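Alpha-galacturonidase (Bacillus subtilis, PDB 3FEF) hydrolyses short alpha-1,4-linked galacturonate chains, releasing galacturonate, as a homotetrameric family 4 glycosidase that uses NAD(+) and manganese. Local coordinates at residues A[29-34]-A[328-333]; A[341-346]-A[366-371]. One frame throughout, in Å; residues are numbered along the deposited sequence.

How the contacts relate
The N-terminal sheet of six parallel strands comes first in the chain. Its loop 29-34, between helix 18-28 and strand 34-39, meets helix 328-335, almost 300 residues later. Contact 1 closes that long loop and joins the Rossmann-like part to the C-terminal family region. After a short loop, helix 328-335 is followed by strand 341-348, which pairs with strand 361-369 in contact 2, a short closure. The two contacts therefore lie in series; they neither nest nor cross. They touch through I331, whose CG1 is 3.8 Å from L341 CD2. The helix thus packs on loop 29-34 through one side and on the sheet of contact 2 through another.

Contact 1: residues A[29-34]-A[328-333]; sequences DERMSG and GVNIIA
R31 lays one face of its guanidinium over the methyl of A333. The CB of A333 sits 3.4 Å above the plane, over its centre. R31 also reaches helix 328-335 through water 1, which accepts from R31 NH1 and donates to the backbone O of N330. The side-chain ND2 of N330 is hydrogen-bonded to E327 OE1. Beside R31, the selenomethionine M32 brings SE to 3.9 Å from I332 CG2. Its chain bends at the last torsion (chi3 -66°), which turns CE to within 3.6 Å of V329 CG1.

D29 grips the guanidinium side-on in a salt bridge and fixes its rotation over A333. R31 NE bonds to D29 OD1 at 3.1 Å, and R31 NH2 bonds to D29 OD2, both through syn lone pairs and close to the guanidinium plane. The anti lone pair of OD1 takes the backbone N of R31 at 3.0 Å, closing an Asx turn. One carboxylate thus fixes both the turn and the arginine. V329 also packs on helix 18-28 through L22, D25 and L26. The loop follows the first helix of a Rossmann-type fold, in the region predicted by similarity to bind NAD(+).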
loop_
_atom_site.group_PDB
_atom_site.type_symbol
_atom_site.label_atom_id
_atom_site.label_comp_id
_atom_site.label_asym_id
_atom_site.label_seq_id
_atom_site.Cartn_x
_atom_site.Cartn_y
_atom_site.Cartn_z
ATOM N N ASP A 29 40.157 -0.414 -18.416
ATOM C CA ASP A 29 39.040 -1.092 -19.072
ATOM C C ASP A 29 39.160 -0.952 -20.583
ATOM O O ASP A 29 39.245 0.153 -21.102
ATOM C CB ASP A 29 37.689 -0.566 -18.581
ATOM C CG ASP A 29 36.601 -1.626 -18.646
ATOM O OD1 ASP A 29 36.194 -2.008 -19.762
ATOM O OD2 ASP A 29 36.166 -2.097 -17.577
ATOM N N GLU A 30 39.188 -2.073 -21.293
ATOM C CA GLU A 30 39.363 -2.029 -22.741
ATOM C C GLU A 30 38.017 -2.082 -23.470
ATOM O O GLU A 30 37.946 -1.963 -24.691
ATOM C CB GLU A 30 40.303 -3.154 -23.194
ATOM C CG GLU A 30 41.559 -3.272 -22.317
ATOM C CD GLU A 30 42.770 -3.832 -23.057
ATOM O OE1 GLU A 30 42.692 -4.044 -24.286
ATOM O OE2 GLU A 30 43.814 -4.051 -22.403
ATOM N N ARG A 31 36.948 -2.226 -22.699
ATOM C CA ARG A 31 35.596 -2.278 -23.243
ATOM C C ARG A 31 35.097 -0.932 -23.774
ATOM O O ARG A 31 34.198 -0.893 -24.601
ATOM C CB ARG A 31 34.630 -2.804 -22.177
ATOM C CG ARG A 31 34.769 -4.303 -21.836
ATOM C CD ARG A 31 33.716 -4.717 -20.773
ATOM N NE ARG A 31 33.987 -4.129 -19.460
ATOM C CZ ARG A 31 33.291 -4.376 -18.353
ATOM N NH1 ARG A 31 32.255 -5.206 -18.376
ATOM N NH2 ARG A 31 33.638 -3.786 -17.215
HETATM N N MSE A 32 35.680 0.174 -23.320
HETATM C CA MSE A 32 35.095 1.485 -23.600
HETATM C C MSE A 32 36.107 2.572 -23.910
HETATM O O MSE A 32 37.275 2.473 -23.559
HETATM C CB MSE A 32 34.289 1.970 -22.390
HETATM C CG MSE A 32 33.100 1.123 -21.992
HETATM SE SE MSE A 32 32.347 1.795 -20.300
HETATM C CE MSE A 32 33.804 1.405 -19.075
ATOM N N SER A 33 35.630 3.644 -24.529
ATOM C CA SER A 33 36.439 4.837 -24.667
ATOM C C SER A 33 35.558 6.031 -24.974
ATOM O O SER A 33 34.435 5.870 -25.454
ATOM C CB SER A 33 37.491 4.647 -25.767
ATOM O OG SER A 33 36.923 4.913 -27.033
ATOM N N GLY A 34 36.071 7.229 -24.710
ATOM C CA GLY A 34 35.341 8.467 -24.970
ATOM C C GLY A 34 35.959 9.617 -24.196
ATOM O O GLY A 34 37.182 9.699 -24.064
ATOM N N GLY A 328 32.212 1.579 -9.815
ATOM C CA GLY A 328 31.760 2.657 -10.690
ATOM C C GLY A 328 31.837 2.320 -12.165
ATOM O O GLY A 328 30.825 2.325 -12.885
ATOM N N VAL A 329 33.044 2.021 -12.623
ATOM C CA VAL A 329 33.273 1.720 -14.034
ATOM C C VAL A 329 32.613 0.428 -14.523
ATOM O O VAL A 329 32.142 0.353 -15.662
ATOM C CB VAL A 329 34.762 1.697 -14.319
ATOM C CG1 VAL A 329 35.033 1.177 -15.735
ATOM C CG2 VAL A 329 35.326 3.107 -14.116
ATOM N N ASN A 330 32.611 -0.596 -13.675
ATOM C CA ASN A 330 31.869 -1.806 -13.957
ATOM C C ASN A 330 30.382 -1.495 -14.134
ATOM O O ASN A 330 29.722 -2.044 -15.014
ATOM C CB ASN A 330 32.043 -2.813 -12.822
ATOM C CG ASN A 330 33.426 -3.451 -12.816
ATOM O OD1 ASN A 330 34.152 -3.396 -13.810
ATOM N ND2 ASN A 330 33.793 -4.068 -11.695
ATOM N N ILE A 331 29.869 -0.594 -13.298
ATOM C CA ILE A 331 28.473 -0.230 -13.333
ATOM C C ILE A 331 28.190 0.546 -14.600
ATOM O O ILE A 331 27.163 0.338 -15.245
ATOM C CB ILE A 331 28.056 0.618 -12.105
ATOM C CG1 ILE A 331 28.073 -0.229 -10.825
ATOM C CG2 ILE A 331 26.660 1.203 -12.311
ATOM C CD1 ILE A 331 27.673 0.570 -9.581
ATOM N N ILE A 332 29.103 1.433 -14.973
ATOM C CA ILE A 332 28.930 2.180 -16.217
ATOM C C ILE A 332 28.920 1.214 -17.413
ATOM O O ILE A 332 28.049 1.284 -18.289
ATOM C CB ILE A 332 30.046 3.227 -16.392
ATOM C CG1 ILE A 332 29.911 4.320 -15.333
ATOM C CG2 ILE A 332 30.041 3.802 -17.815
ATOM C CD1 ILE A 332 31.165 5.235 -15.207
ATOM N N ALA A 333 29.882 0.299 -17.456
ATOM C CA ALA A 333 29.893 -0.703 -18.534
ATOM C C ALA A 333 28.562 -1.473 -18.601
ATOM O O ALA A 333 28.034 -1.727 -19.679
ATOM C CB ALA A 333 31.059 -1.670 -18.371
HETATM O O HOH W 1 30.179 -4.726 -16.093
#

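Contact 2: residues A[341-346]-A[366-371]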
loop_
_atom_site.group_PDB
_atom_site.type_symbol
_atom_site.label_atom_id
_atom_site.label_comp_id
_atom_site.label_asym_id
_atom_site.label_seq_id
_atom_site.Cartn_x
_atom_site.Cartn_y
_atom_site.Cartn_z
ATOM N N LEU A 341 25.303 -7.026 -14.259
ATOM C CA LEU A 341 25.962 -6.983 -12.981
ATOM C C LEU A 341 24.917 -6.963 -11.895
ATOM O O LEU A 341 23.864 -6.382 -12.082
ATOM C CB LEU A 341 26.819 -5.709 -12.912
ATOM C CG LEU A 341 27.516 -5.335 -11.615
ATOM C CD1 LEU A 341 28.571 -6.368 -11.253
ATOM C CD2 LEU A 341 28.145 -3.954 -11.748
ATOM N N VAL A 342 25.202 -7.630 -10.781
ATOM C CA VAL A 342 24.402 -7.515 -9.558
ATOM C C VAL A 342 25.312 -6.938 -8.480
ATOM O O VAL A 342 26.310 -7.549 -8.129
ATOM C CB VAL A 342 23.811 -8.884 -9.108
ATOM C CG1 VAL A 342 23.244 -8.802 -7.702
ATOM C CG2 VAL A 342 22.704 -9.339 -10.084
ATOM N N THR A 343 25.012 -5.727 -8.005
ATOM C CA THR A 343 25.832 -5.088 -6.959
ATOM C C THR A 343 24.944 -4.185 -6.102
ATOM O O THR A 343 23.781 -3.962 -6.439
ATOM C CB THR A 343 27.065 -4.329 -7.548
ATOM O OG1 THR A 343 27.962 -3.948 -6.497
ATOM C CG2 THR A 343 26.637 -3.093 -8.296
ATOM N N ASN A 344 25.449 -3.715 -4.968
ATOM C CA ASN A 344 24.578 -2.989 -4.046
ATOM C C ASN A 344 24.586 -1.517 -4.405
ATOM O O ASN A 344 25.652 -0.950 -4.686
ATOM C CB ASN A 344 25.006 -3.170 -2.582
ATOM C CG ASN A 344 26.469 -2.816 -2.354
ATOM O OD1 ASN A 344 27.374 -3.470 -2.890
ATOM N ND2 ASN A 344 26.709 -1.778 -1.554
ATOM N N VAL A 345 23.402 -0.906 -4.388
ATOM C CA VAL A 345 23.275 0.498 -4.690
ATOM C C VAL A 345 22.148 1.156 -3.898
ATOM O O VAL A 345 21.271 0.495 -3.343
ATOM C CB VAL A 345 22.976 0.718 -6.186
ATOM C CG1 VAL A 345 24.016 0.022 -7.060
ATOM C CG2 VAL A 345 21.601 0.215 -6.516
ATOM N N ASN A 346 22.163 2.480 -3.903
ATOM C CA ASN A 346 21.159 3.269 -3.248
ATOM C C ASN A 346 20.133 3.785 -4.261
ATOM O O ASN A 346 20.490 4.424 -5.238
ATOM C CB ASN A 346 21.834 4.423 -2.496
ATOM C CG ASN A 346 22.530 3.957 -1.236
ATOM O OD1 ASN A 346 22.005 4.143 -0.142
ATOM N ND2 ASN A 346 23.704 3.323 -1.377
ATOM N N ALA A 366 21.012 -4.703 -6.757
ATOM C CA ALA A 366 20.223 -4.327 -7.905
ATOM C C ALA A 366 20.830 -4.998 -9.131
ATOM O O ALA A 366 22.031 -5.253 -9.182
ATOM C CB ALA A 366 20.200 -2.823 -8.064
ATOM N N PHE A 367 19.971 -5.333 -10.087
ATOM C CA PHE A 367 20.370 -5.977 -11.327
ATOM C C PHE A 367 20.605 -4.846 -12.301
ATOM O O PHE A 367 19.744 -3.982 -12.480
ATOM C CB PHE A 367 19.246 -6.878 -11.865
ATOM C CG PHE A 367 19.556 -7.492 -13.227
ATOM C CD1 PHE A 367 20.711 -8.238 -13.418
ATOM C CD2 PHE A 367 18.685 -7.341 -14.297
ATOM C CE1 PHE A 367 21.011 -8.819 -14.666
ATOM C CE2 PHE A 367 18.981 -7.913 -15.551
ATOM C CZ PHE A 367 20.148 -8.652 -15.730
ATOM N N ILE A 368 21.774 -4.825 -12.910
ATOM C CA ILE A 368 22.101 -3.709 -13.752
ATOM C C ILE A 368 22.431 -4.236 -15.110
ATOM O O ILE A 368 23.223 -5.158 -15.257
ATOM C CB ILE A 368 23.274 -2.882 -13.191
ATOM C CG1 ILE A 368 23.010 -2.523 -11.723
ATOM C CG2 ILE A 368 23.482 -1.634 -14.032
ATOM C CD1 ILE A 368 24.087 -1.651 -11.104
ATOM N N THR A 369 21.792 -3.665 -16.112
ATOM C CA THR A 369 22.071 -4.061 -17.476
ATOM C C THR A 369 21.811 -2.848 -18.369
ATOM O O THR A 369 21.692 -1.732 -17.862
ATOM C CB THR A 369 21.268 -5.321 -17.861
ATOM O OG1 THR A 369 21.686 -5.782 -19.145
ATOM C CG2 THR A 369 19.774 -5.053 -17.872
ATOM N N ARG A 370 21.769 -3.031 -19.684
ATOM C CA ARG A 370 21.746 -1.852 -20.551
ATOM C C ARG A 370 20.672 -0.865 -20.102
ATOM O O ARG A 370 19.502 -1.185 -20.138
ATOM C CB ARG A 370 21.543 -2.222 -22.031
ATOM C CG ARG A 370 21.753 -1.028 -22.960
ATOM C CD ARG A 370 21.166 -1.284 -24.342
ATOM N NE ARG A 370 21.279 -0.095 -25.165
ATOM C CZ ARG A 370 20.398 0.903 -25.141
ATOM N NH1 ARG A 370 19.328 0.835 -24.355
ATOM N NH2 ARG A 370 20.582 1.965 -25.901
ATOM N N ASN A 371 21.068 0.332 -19.679
ATOM C CA ASN A 371 20.099 1.380 -19.377
ATOM C C ASN A 371 19.041 0.921 -18.362
ATOM O O ASN A 371 17.891 1.349 -18.453
ATOM C CB ASN A 371 19.390 1.852 -20.663
ATOM C CG ASN A 371 18.576 3.144 -20.462
ATOM O OD1 ASN A 371 19.014 4.070 -19.784
ATOM N ND2 ASN A 371 17.401 3.211 -21.073
#
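L341 and I368 face each other as an antiparallel hydrogen-bonded pair. The bond from I368 N to L341 O is the shortest of the four across the strands, at 2.7 Å. L341 N returns a bond to I368 O at 3.0 Å. T343 and A366 form the next hydrogen-bonded pair. Here A366 N reaches T343 O at 2.9 Å. T343 N bonds to A366 O at 3.2 Å.

V342 and F367 are the non-hydrogen-bonded pair between them. Here the backbones meet by CA-H...O contacts, such as V342 CA to A366 O at 3.3 Å. The side chains of this pair share one face of the sheet. V342 CG2 comes to the edge of the F367 ring, 4.0 Å from CD1. On this face V342 packs on F367 of a second subunit, and F367 packs on I376 of that subunit. Just past the strand, R370 NE is hydrogen-bonded to H217 O of the same second subunit.

The opposite face carries L341, T343, A366 and I368. T343 CG2 meets I368 CD1, the end of an extended chain (chi2 -177°). V345 adds CG2, placed between its own backbone N and carbonyl carbon, at 3.7 Å from A366 CB. Helix 328-335 covers this face through I331, A334 and L335.

The directions of 341-346 and 366-369 differ by 136°, well short of exactly antiparallel. On the far edge of strand 361-369, strand 372-375 completes an antiparallel three-stranded sheet. The chemistry is divided: backbone amides set the pairing, and apolar side chains join the sheet to a helix on one face and to another subunit on the other, where the R370 bond supplements them.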